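Local coordinates for glyoxylate-induced Protein (Pseudomonas aeruginosa, PDB 1SQ4) that is a bicupin double beta-barrel protein of unproven function that may act as a ureidoglycine aminohydrolase, at residues L46-I57 with Q70-S81. Numbering follows the deposited sequence.
Sequences LPFWDNMRMWVI and QYIVELAPNGGS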
loop_
_atom_site.group_PDB
_atom_site.type_symbol
_atom_site.label_atom_id
_atom_site.label_comp_id
_atom_site.label_asym_id
_atom_site.label_seq_id
_atom_site.Cartn_x
_atom_site.Cartn_y
_atom_site.Cartn_z
ATOM N N LEU A 46 -38.724 10.112 10.087
ATOM C CA LEU A 46 -38.818 10.482 11.486
ATOM C C LEU A 46 -40.275 10.496 11.949
ATOM O O LEU A 46 -41.194 10.766 11.172
ATOM C CB LEU A 46 -38.166 11.850 11.735
ATOM C CG LEU A 46 -36.645 11.937 11.571
ATOM C CD1 LEU A 46 -36.212 13.401 11.660
ATOM C CD2 LEU A 46 -35.923 11.089 12.645
ATOM N N PRO A 47 -40.506 10.179 13.227
ATOM C CA PRO A 47 -41.862 10.162 13.771
ATOM C C PRO A 47 -42.473 11.526 13.711
ATOM O O PRO A 47 -41.776 12.532 13.836
ATOM C CB PRO A 47 -41.655 9.736 15.215
ATOM C CG PRO A 47 -40.495 8.839 15.136
ATOM C CD PRO A 47 -39.559 9.594 14.189
ATOM N N PHE A 48 -43.782 11.556 13.519
ATOM C CA PHE A 48 -44.497 12.811 13.508
ATOM C C PHE A 48 -44.207 13.693 12.291
ATOM O O PHE A 48 -44.370 14.914 12.346
ATOM C CB PHE A 48 -44.168 13.561 14.805
ATOM C CG PHE A 48 -44.302 12.709 16.053
ATOM C CD1 PHE A 48 -45.511 12.069 16.350
ATOM C CD2 PHE A 48 -43.235 12.550 16.938
ATOM C CE1 PHE A 48 -45.658 11.303 17.508
ATOM C CE2 PHE A 48 -43.378 11.782 18.102
ATOM C CZ PHE A 48 -44.592 11.153 18.386
ATOM N N TRP A 49 -43.766 13.100 11.188
ATOM C CA TRP A 49 -43.516 13.910 10.000
ATOM C C TRP A 49 -44.404 13.477 8.843
ATOM O O TRP A 49 -44.432 12.303 8.476
ATOM C CB TRP A 49 -42.040 13.848 9.581
ATOM C CG TRP A 49 -41.102 14.667 10.445
ATOM C CD1 TRP A 49 -40.600 14.323 11.667
ATOM C CD2 TRP A 49 -40.557 15.956 10.136
ATOM N NE1 TRP A 49 -39.771 15.320 12.138
ATOM C CE2 TRP A 49 -39.730 16.335 11.217
ATOM C CE3 TRP A 49 -40.688 16.830 9.050
ATOM C CZ2 TRP A 49 -39.033 17.549 11.246
ATOM C CZ3 TRP A 49 -39.993 18.046 9.076
ATOM C CH2 TRP A 49 -39.175 18.391 10.173
ATOM N N ASP A 50 -45.137 14.435 8.281
ATOM C CA ASP A 50 -46.025 14.166 7.156
ATOM C C ASP A 50 -45.342 14.509 5.848
ATOM O O ASP A 50 -44.714 15.563 5.719
ATOM C CB ASP A 50 -47.304 14.998 7.264
ATOM C CG ASP A 50 -47.818 15.087 8.680
ATOM O OD1 ASP A 50 -48.146 14.022 9.255
ATOM O OD2 ASP A 50 -47.890 16.218 9.215
ATOM N N ASN A 51 -45.486 13.608 4.884
ATOM C CA ASN A 51 -44.919 13.762 3.552
ATOM C C ASN A 51 -43.463 14.174 3.568
ATOM O O ASN A 51 -43.064 15.116 2.892
ATOM C CB ASN A 51 -45.747 14.771 2.753
ATOM C CG ASN A 51 -47.205 14.374 2.678
ATOM O OD1 ASN A 51 -47.524 13.205 2.449
ATOM N ND2 ASN A 51 -48.101 15.340 2.866
HETATM N N MSE A 52 -42.662 13.439 4.322
HETATM C CA MSE A 52 -41.252 13.753 4.437
HETATM C C MSE A 52 -40.309 12.595 4.128
HETATM O O MSE A 52 -40.562 11.449 4.499
HETATM C CB MSE A 52 -40.981 14.263 5.847
HETATM C CG MSE A 52 -39.545 14.717 6.110
HETATM SE SE MSE A 52 -38.257 13.359 6.566
HETATM C CE MSE A 52 -38.143 13.664 8.493
ATOM N N ARG A 53 -39.214 12.910 3.450
ATOM C CA ARG A 53 -38.187 11.931 3.122
ATOM C C ARG A 53 -36.875 12.715 3.291
ATOM O O ARG A 53 -36.817 13.900 2.962
ATOM C CB ARG A 53 -38.365 11.431 1.682
ATOM C CG ARG A 53 -38.172 12.517 0.613
ATOM C CD ARG A 53 -38.753 12.154 -0.767
ATOM N NE ARG A 53 -38.217 10.905 -1.321
ATOM C CZ ARG A 53 -37.535 10.801 -2.464
ATOM N NH1 ARG A 53 -37.277 11.871 -3.221
ATOM N NH2 ARG A 53 -37.117 9.606 -2.854
HETATM N N MSE A 54 -35.839 12.076 3.825
HETATM C CA MSE A 54 -34.566 12.760 4.027
HETATM C C MSE A 54 -33.363 11.859 3.802
HETATM O O MSE A 54 -33.431 10.639 3.947
HETATM C CB MSE A 54 -34.482 13.337 5.446
HETATM C CG MSE A 54 -34.477 12.287 6.548
HETATM SE SE MSE A 54 -34.475 12.996 8.365
HETATM C CE MSE A 54 -33.188 11.796 9.199
ATOM N N TRP A 55 -32.257 12.493 3.456
ATOM C CA TRP A 55 -31.018 11.802 3.230
ATOM C C TRP A 55 -30.158 12.073 4.435
ATOM O O TRP A 55 -29.929 13.232 4.778
ATOM C CB TRP A 55 -30.377 12.324 1.956
ATOM C CG TRP A 55 -30.984 11.668 0.780
ATOM C CD1 TRP A 55 -30.740 10.397 0.347
ATOM C CD2 TRP A 55 -32.004 12.194 -0.078
ATOM N NE1 TRP A 55 -31.541 10.097 -0.725
ATOM C CE2 TRP A 55 -32.328 11.184 -1.008
ATOM C CE3 TRP A 55 -32.679 13.417 -0.150
ATOM C CZ2 TRP A 55 -33.297 11.360 -2.005
ATOM C CZ3 TRP A 55 -33.643 13.593 -1.139
ATOM C CH2 TRP A 55 -33.942 12.568 -2.052
ATOM N N VAL A 56 -29.714 11.010 5.106
ATOM C CA VAL A 56 -28.889 11.167 6.300
ATOM C C VAL A 56 -27.416 11.229 5.935
ATOM O O VAL A 56 -26.968 10.607 4.972
ATOM C CB VAL A 56 -29.096 10.005 7.318
ATOM C CG1 VAL A 56 -28.312 10.294 8.584
ATOM C CG2 VAL A 56 -30.566 9.843 7.663
ATOM N N ILE A 57 -26.667 12.002 6.708
ATOM C CA ILE A 57 -25.237 12.146 6.494
ATOM C C ILE A 57 -24.595 12.387 7.849
ATOM O O ILE A 57 -24.420 13.520 8.279
ATOM C CB ILE A 57 -24.927 13.318 5.536
ATOM C CG1 ILE A 57 -23.457 13.720 5.630
ATOM C CG2 ILE A 57 -25.760 14.506 5.900
ATOM C CD1 ILE A 57 -22.506 12.600 5.346
ATOM N N GLN A 70 -26.509 15.619 10.239
ATOM C CA GLN A 70 -26.989 16.446 9.150
ATOM C C GLN A 70 -28.013 15.671 8.339
ATOM O O GLN A 70 -27.818 14.491 8.049
ATOM C CB GLN A 70 -25.809 16.851 8.268
ATOM C CG GLN A 70 -26.183 17.540 6.978
ATOM C CD GLN A 70 -24.968 17.857 6.114
ATOM O OE1 GLN A 70 -23.897 17.253 6.273
ATOM N NE2 GLN A 70 -25.130 18.797 5.187
ATOM N N TYR A 71 -29.119 16.314 7.995
ATOM C CA TYR A 71 -30.124 15.647 7.178
ATOM C C TYR A 71 -30.481 16.568 6.017
ATOM O O TYR A 71 -30.336 17.787 6.115
ATOM C CB TYR A 71 -31.412 15.377 7.957
ATOM C CG TYR A 71 -31.284 14.803 9.342
ATOM C CD1 TYR A 71 -30.304 13.865 9.654
ATOM C CD2 TYR A 71 -32.225 15.118 10.318
ATOM C CE1 TYR A 71 -30.273 13.249 10.901
ATOM C CE2 TYR A 71 -32.200 14.506 11.563
ATOM C CZ TYR A 71 -31.222 13.568 11.844
ATOM O OH TYR A 71 -31.216 12.918 13.052
ATOM N N ILE A 72 -30.937 15.989 4.915
ATOM C CA ILE A 72 -31.358 16.791 3.780
ATOM C C ILE A 72 -32.800 16.359 3.568
ATOM O O ILE A 72 -33.087 15.318 2.965
ATOM C CB ILE A 72 -30.483 16.547 2.517
ATOM C CG1 ILE A 72 -29.051 17.033 2.769
ATOM C CG2 ILE A 72 -31.021 17.344 1.344
ATOM C CD1 ILE A 72 -28.104 16.872 1.581
ATOM N N VAL A 73 -33.702 17.173 4.111
ATOM C CA VAL A 73 -35.129 16.902 4.080
ATOM C C VAL A 73 -35.914 17.413 2.889
ATOM O O VAL A 73 -35.782 18.553 2.483
ATOM C CB VAL A 73 -35.780 17.432 5.354
ATOM C CG1 VAL A 73 -37.264 17.136 5.342
ATOM C CG2 VAL A 73 -35.115 16.795 6.555
ATOM N N GLU A 74 -36.749 16.545 2.349
ATOM C CA GLU A 74 -37.580 16.885 1.218
ATOM C C GLU A 74 -39.030 16.803 1.668
ATOM O O GLU A 74 -39.529 15.729 2.044
ATOM C CB GLU A 74 -37.319 15.900 0.071
ATOM C CG GLU A 74 -38.292 15.987 -1.101
ATOM C CD GLU A 74 -38.082 14.889 -2.144
ATOM O OE1 GLU A 74 -39.010 14.626 -2.928
ATOM O OE2 GLU A 74 -36.993 14.288 -2.198
ATOM N N LEU A 75 -39.703 17.944 1.665
ATOM C CA LEU A 75 -41.106 17.973 2.051
ATOM C C LEU A 75 -41.957 18.149 0.824
ATOM O O LEU A 75 -41.722 19.038 0.008
ATOM C CB LEU A 75 -41.398 19.126 2.998
ATOM C CG LEU A 75 -40.648 19.058 4.309
ATOM C CD1 LEU A 75 -40.971 20.301 5.116
ATOM C CD2 LEU A 75 -41.025 17.790 5.050
ATOM N N ALA A 76 -42.949 17.288 0.701
ATOM C CA ALA A 76 -43.866 17.362 -0.408
ATOM C C ALA A 76 -44.883 18.397 0.017
ATOM O O ALA A 76 -44.932 18.799 1.184
ATOM C CB ALA A 76 -44.542 16.030 -0.620
ATOM N N PRO A 77 -45.712 18.851 -0.924
ATOM C CA PRO A 77 -46.697 19.847 -0.526
ATOM C C PRO A 77 -47.463 19.390 0.704
ATOM O O PRO A 77 -47.829 18.219 0.820
ATOM C CB PRO A 77 -47.568 19.963 -1.763
ATOM C CG PRO A 77 -46.571 19.785 -2.865
ATOM C CD PRO A 77 -45.757 18.606 -2.374
ATOM N N ASN A 78 -47.667 20.328 1.627
ATOM C CA ASN A 78 -48.405 20.090 2.862
ATOM C C ASN A 78 -47.597 19.254 3.851
ATOM O O ASN A 78 -48.107 18.855 4.892
ATOM C CB ASN A 78 -49.739 19.408 2.532
ATOM C CG ASN A 78 -50.729 19.481 3.671
ATOM O OD1 ASN A 78 -51.127 20.570 4.088
ATOM N ND2 ASN A 78 -51.134 18.321 4.187
ATOM N N GLY A 79 -46.329 19.008 3.529
ATOM C CA GLY A 79 -45.480 18.229 4.411
ATOM C C GLY A 79 -44.877 19.030 5.552
ATOM O O GLY A 79 -44.897 20.263 5.537
ATOM N N GLY A 80 -44.333 18.324 6.543
ATOM C CA GLY A 80 -43.729 18.985 7.691
ATOM C C GLY A 80 -44.066 18.306 9.011
ATOM O O GLY A 80 -44.327 17.106 9.036
ATOM N N SER A 81 -44.077 19.070 10.103
ATOM C CA SER A 81 -44.361 18.520 11.431
ATOM C C SER A 81 -44.626 19.541 12.557
ATOM O O SER A 81 -44.083 20.647 12.549
ATOM C CB SER A 81 -43.198 17.635 11.866
ATOM O OG SER A 81 -43.300 17.314 13.242
HETATM O O HOH W 1 -51.379 15.632 2.985
#
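Met54 and Tyr71 meet on the face of an antiparallel hairpin that also carries Met52, Val73 and Leu75. Met54 CB, in a selenomethionine, lies 3.7 Å from Val73 CG2. With chi1 at 65°, CG sits between the backbone N and the carbonyl carbon, and the chain then runs alongside Tyr71. Met54 SE approaches the ring obliquely, 3.7 Å from Tyr71 CD2, a Met-aromatic contact. The bend at chi3 carries CE over the ring centre, so the terminal methyl makes a CH-pi contact with the face.

On the other face, Arg53 and Glu74 lie side by side and point the same way. Arg53 NH1 gives a salt bridge to Glu74 OE2 at 2.6 Å, on the syn side but tilted 25° out of the carboxylate plane. The guanidinium and carboxylate planes are nearly perpendicular, 86° apart. Arg53 NH2 has a second partner in Asp40, and Glu74 OE1 accepts from His135. Between the strands, Arg53 and Glu74 exchange two backbone bonds, as do Trp55 and Ile72.

Both segments turn a corner, at Asn51 and at Pro77-Asn78, and pairing resumes where Asp50 and Gly80 exchange backbone bonds. There Ser81 CB packs over one face of the Trp49 indole, while Ser81 OG donates to Phe48 O at 2.8 Å.

The hairpin belongs to the N-terminal cupin barrel. Strand 52-57 lies at the edge of its sheet within the chain. Strand 69-76 lies between it and strand 136-144, and Tyr71 OH bonds to His269 of the second subunit.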